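GDSL-like protein (Roseburia intestinalis L1-82, PDB 6HFZ) removes acetyl groups from acetylated mannans as a two-domain carbohydrate esterase with a GDSL-like, SGNH-hydrolase-type domain. Local coordinates at residues Ile289-Arg294 with Phe361-Val366; Ala301-Ile306 with Ala315-Ala320. One frame throughout, in Å; residues are numbered along the deposited sequence.

Interaction 1 (Ile289-Arg294 with Phe361-Val366); sequences ISVQYR and FYLVSV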
# COMPACT_ATOMS: atom_id res chain seq x y z
N ILE A 289 5.16 16.69 3.86
CA ILE A 289 5.73 15.98 4.99
C ILE A 289 4.66 15.10 5.61
O ILE A 289 3.59 15.57 5.96
CB ILE A 289 6.30 16.94 6.04
CG1 ILE A 289 7.30 17.93 5.44
CG2 ILE A 289 6.87 16.14 7.20
CD1 ILE A 289 8.58 17.29 5.02
N SER A 290 5.02 13.85 5.88
CA SER A 290 4.16 12.95 6.56
C SER A 290 4.97 12.18 7.62
O SER A 290 6.20 12.13 7.58
CB SER A 290 3.42 12.07 5.58
OG SER A 290 4.25 11.00 5.08
N VAL A 291 4.28 11.60 8.58
CA VAL A 291 4.99 10.89 9.66
C VAL A 291 4.33 9.54 9.91
O VAL A 291 3.09 9.42 9.93
CB VAL A 291 4.99 11.76 10.93
CG1 VAL A 291 3.58 12.07 11.41
CG2 VAL A 291 5.76 11.11 12.06
N GLN A 292 5.17 8.51 10.11
CA GLN A 292 4.71 7.19 10.43
C GLN A 292 5.06 6.85 11.88
O GLN A 292 6.18 7.09 12.30
CB GLN A 292 5.39 6.15 9.54
CG GLN A 292 4.88 6.10 8.11
CD GLN A 292 5.54 4.90 7.45
OE1 GLN A 292 6.77 4.87 7.30
NE2 GLN A 292 4.74 3.90 7.11
N TYR A 293 4.12 6.24 12.61
CA TYR A 293 4.32 5.93 14.02
C TYR A 293 3.34 4.83 14.46
O TYR A 293 2.32 4.62 13.79
CB TYR A 293 4.11 7.16 14.93
CG TYR A 293 2.73 7.81 14.85
CD1 TYR A 293 2.36 8.63 13.79
CD2 TYR A 293 1.80 7.62 15.86
CE1 TYR A 293 1.11 9.24 13.73
CE2 TYR A 293 0.53 8.21 15.81
CZ TYR A 293 0.18 9.02 14.74
OH TYR A 293 -1.04 9.64 14.71
N ARG A 294 3.64 4.19 15.60
CA ARG A 294 2.78 3.13 16.06
C ARG A 294 1.58 3.69 16.83
O ARG A 294 1.72 4.54 17.71
CB ARG A 294 3.55 2.17 16.97
CG ARG A 294 2.68 1.07 17.59
CD ARG A 294 3.60 0.03 18.24
NE ARG A 294 4.46 0.54 19.30
CZ ARG A 294 5.64 0.03 19.62
NH1 ARG A 294 6.14 -1.00 18.95
NH2 ARG A 294 6.39 0.61 20.56
N PHE A 361 6.80 5.02 22.76
CA PHE A 361 6.39 5.58 21.48
C PHE A 361 7.36 5.04 20.40
O PHE A 361 8.54 5.00 20.64
CB PHE A 361 6.41 7.10 21.57
CG PHE A 361 5.77 7.78 20.39
CD1 PHE A 361 6.48 7.98 19.21
CD2 PHE A 361 4.44 8.18 20.45
CE1 PHE A 361 5.87 8.59 18.12
CE2 PHE A 361 3.81 8.71 19.32
CZ PHE A 361 4.54 8.95 18.18
N TYR A 362 6.84 4.60 19.24
CA TYR A 362 7.70 4.16 18.11
C TYR A 362 7.50 5.12 16.92
O TYR A 362 6.46 5.11 16.28
CB TYR A 362 7.41 2.69 17.70
CG TYR A 362 8.58 2.09 16.94
CD1 TYR A 362 8.88 2.51 15.66
CD2 TYR A 362 9.42 1.14 17.52
CE1 TYR A 362 10.00 2.02 14.98
CE2 TYR A 362 10.50 0.59 16.85
CZ TYR A 362 10.80 1.06 15.59
OH TYR A 362 11.91 0.56 14.94
N LEU A 363 8.53 5.90 16.62
CA LEU A 363 8.59 6.76 15.43
C LEU A 363 9.24 5.96 14.29
O LEU A 363 10.42 5.61 14.33
CB LEU A 363 9.37 8.02 15.80
CG LEU A 363 9.55 9.04 14.68
CD1 LEU A 363 8.20 9.59 14.18
CD2 LEU A 363 10.44 10.19 15.13
N VAL A 364 8.44 5.59 13.28
CA VAL A 364 8.92 4.71 12.24
C VAL A 364 9.68 5.52 11.18
O VAL A 364 10.78 5.16 10.74
CB VAL A 364 7.77 3.91 11.61
CG1 VAL A 364 8.25 3.09 10.40
CG2 VAL A 364 7.05 3.04 12.65
N SER A 365 9.14 6.65 10.71
CA SER A 365 9.76 7.42 9.66
C SER A 365 9.17 8.82 9.61
O SER A 365 8.05 9.01 10.07
CB SER A 365 9.60 6.79 8.27
OG SER A 365 8.28 7.05 7.71
N VAL A 366 9.92 9.76 9.02
CA VAL A 366 9.29 10.99 8.47
C VAL A 366 9.48 10.97 6.96
O VAL A 366 10.59 10.69 6.46
CB VAL A 366 9.88 12.27 9.09
CG1 VAL A 366 9.20 13.51 8.50
CG2 VAL A 366 9.77 12.24 10.62
O HOH W 1 4.06 5.15 18.97
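Gln292 on strand 288-295 faces both Val364 and Ser365 of strand 361-370, which makes a classic beta bulge in an antiparallel pair of the C-terminal beta domain. Gln292 O takes two N-H groups. Val364 N lies 2.9 Å from Gln292 O, above the carbonyl plane, while the bond from Ser365 N is weak. In return Gln292 N gives a nearly straight bond to Ser365 O (174°). The side chains repeat the pairing: with CG beside the backbone N (chi1 -75°) and the chain extended beyond it, Gln292 brings OE1 within 2.7 Å of the donor Ser365 OG, the hydroxyl oxygen lying in the amide plane on a lone pair of OE1.

The face bearing Val291, Tyr293, Leu363 and Val366 is the tight one. Val291 CG2 meets Leu363 CD1 at 3.6 Å, the two side chains crossing at about a right angle. Phe361 CZ rests 3.7 Å from Tyr293 CB; the two rings are nearly parallel but slid apart, and Tyr293 OH hydrogen-bonds Asp333.

The Arg294 end is looser and partly exposed. Tyr362 CB lies over the centre of one guanidinium face, while NH2 hydrogen-bonds Pro360 O and forms a salt bridge with the sulfonate of a bound EPE, probably from the crystallisation liquor. Here a water bridges Arg294 O (2.7 Å) and Tyr362 N (2.8 Å), sitting over the centre of the Phe361 ring.

Interaction 2 (Ala301-Ile306 with Ala315-Ala320); sequences APVAEI and AVRLDA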
# COMPACT_ATOMS: atom_id res chain seq x y z
N ALA A 301 -0.17 4.23 26.33
CA ALA A 301 1.02 4.55 25.58
C ALA A 301 1.22 6.08 25.54
O ALA A 301 0.32 6.85 25.89
CB ALA A 301 0.89 3.99 24.19
N PRO A 302 2.42 6.55 25.16
CA PRO A 302 2.72 7.97 25.15
C PRO A 302 2.03 8.72 24.02
O PRO A 302 1.46 8.10 23.09
CB PRO A 302 4.23 8.03 24.88
CG PRO A 302 4.72 6.70 25.32
CD PRO A 302 3.62 5.76 24.88
N VAL A 303 2.05 10.04 24.16
CA VAL A 303 1.59 10.99 23.17
C VAL A 303 2.77 11.87 22.80
O VAL A 303 3.54 12.24 23.69
CB VAL A 303 0.41 11.82 23.69
CG1 VAL A 303 -0.06 12.82 22.65
CG2 VAL A 303 -0.75 10.93 24.17
N ALA A 304 2.93 12.14 21.51
CA ALA A 304 3.95 13.07 21.02
C ALA A 304 3.29 14.20 20.24
O ALA A 304 2.11 14.13 19.94
CB ALA A 304 4.94 12.33 20.15
N GLU A 305 4.11 15.17 19.85
CA GLU A 305 3.74 16.23 18.93
C GLU A 305 4.85 16.33 17.87
O GLU A 305 6.06 16.04 18.13
CB GLU A 305 3.50 17.54 19.68
CG GLU A 305 4.77 18.26 20.08
CD GLU A 305 4.59 19.51 20.95
OE1 GLU A 305 3.44 20.05 21.00
OE2 GLU A 305 5.60 19.91 21.62
N ILE A 306 4.45 16.68 16.65
CA ILE A 306 5.36 16.94 15.56
C ILE A 306 5.18 18.41 15.12
O ILE A 306 4.05 18.89 15.02
CB ILE A 306 5.13 15.94 14.40
CG1 ILE A 306 6.13 16.16 13.27
CG2 ILE A 306 3.70 15.96 13.90
CD1 ILE A 306 6.27 14.98 12.34
N ALA A 315 1.57 22.51 16.08
CA ALA A 315 1.96 21.16 16.26
C ALA A 315 0.76 20.22 16.04
O ALA A 315 -0.38 20.54 16.40
CB ALA A 315 2.53 20.99 17.65
N VAL A 316 1.03 19.03 15.47
CA VAL A 316 0.08 17.97 15.36
C VAL A 316 0.38 16.92 16.43
O VAL A 316 1.51 16.45 16.58
CB VAL A 316 0.06 17.34 13.96
CG1 VAL A 316 -0.84 16.13 13.86
CG2 VAL A 316 -0.30 18.39 12.92
N ARG A 317 -0.70 16.51 17.11
CA ARG A 317 -0.70 15.49 18.14
C ARG A 317 -0.65 14.10 17.51
O ARG A 317 -1.50 13.71 16.69
CB ARG A 317 -1.96 15.56 18.99
CG ARG A 317 -1.98 14.56 20.13
CD ARG A 317 -3.33 13.92 20.37
NE ARG A 317 -3.96 14.47 21.55
CZ ARG A 317 -3.70 14.08 22.78
NH1 ARG A 317 -3.97 12.85 23.20
NH2 ARG A 317 -3.11 14.93 23.58
N LEU A 318 0.34 13.33 17.95
CA LEU A 318 0.50 11.92 17.55
C LEU A 318 0.25 11.08 18.81
O LEU A 318 1.14 10.97 19.73
CB LEU A 318 1.89 11.66 16.96
CG LEU A 318 2.45 12.68 15.96
CD1 LEU A 318 3.86 12.24 15.53
CD2 LEU A 318 1.54 12.79 14.75
N ASP A 319 -0.94 10.51 18.88
CA ASP A 319 -1.39 9.73 20.05
C ASP A 319 -1.23 8.22 19.80
O ASP A 319 -1.92 7.63 18.96
CB ASP A 319 -2.83 10.09 20.39
CG ASP A 319 -3.36 9.50 21.69
OD1 ASP A 319 -2.79 8.50 22.17
OD2 ASP A 319 -4.34 10.07 22.21
N ALA A 320 -0.38 7.58 20.59
CA ALA A 320 -0.07 6.16 20.42
C ALA A 320 -1.12 5.25 21.07
O ALA A 320 -1.06 4.06 20.91
CB ALA A 320 1.33 5.89 20.91
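Val303 is flanked by Arg317 and Asp319 where strand 303-308 runs antiparallel to strand 316-319. Arg317 is the side chain to follow. Its CB leaves the strand on the same face as Val303, Glu305 and Asp319, and CG, opposite the backbone N across the CA-CB bond (chi1 -177°), lands 3.6 Å from Val303 CG1. Arg317 CD stays near that methyl, 4.1 Å from Val303 CG1. Bends at chi2 and chi3 then turn the end of the chain, through NE, along the strand toward Asp319, bringing the guanidinium down with one face on Val303 CG1, offset toward the rim of the group. Arg317 CZ is 3.9 Å from Val303 CG1. At the tip the nitrogens part: NH1 makes a salt bridge to Asp319 OD2 at 3.0 Å, approaching from above the carboxylate plane, and NH2 pairs with Glu352 of strand 342-352.

Asp319 has two duties, since its OD1 accepts a hydrogen bond from the backbone N of Asn321 just beyond the strand, and its carboxylate also packs on Val303 CG2. Replacing Asp319 with an alanine would probably leave Arg317 NH1 and Asn321 N without these partners and open a gap beside Val303 CG2.

The other face is apolar. Ile306 CG2 reaches Leu318 CD2 at 3.9 Å and lies alongside Val316, while Leu318 also packs on Val291, Tyr293 and Phe361 of the facing sheet. Backbone bonds hold the two strands in register: Ala304 and Leu318 exchange a pair of 2.8 Å N-to-O bonds, the one from Ala304 N to Leu318 O almost straight (175°), and Ile306 and Val316 exchange a second pair. Past the strand ends, Ala320 N still reaches Pro302 O. This is a beta hairpin at the edge of a sheet, with one apolar face turned inward and a salt-bridged face turned outward.

Beyond the N-terminal esterase domain with its SGNH-type fold, the chain enters the beta domain through strands 237-241 to 279-286, then lays down 289-294, whose partner 361-366 comes much later. Strand 303-308 follows and turns back within a few residues, so interaction 2 closes a short hairpin. Strands 329-336 and 342-352 come after it, and 361-366 finally closes the long loop of interaction 1, with the whole hairpin inside that loop. The two contacts lie in different antiparallel sheets, their centres about 10 Å apart. The sheets face each other as a sandwich where Leu318 CD2 comes 3.7 Å from Tyr293 CE1; beside them, loop residue Pro302 packs against Phe361.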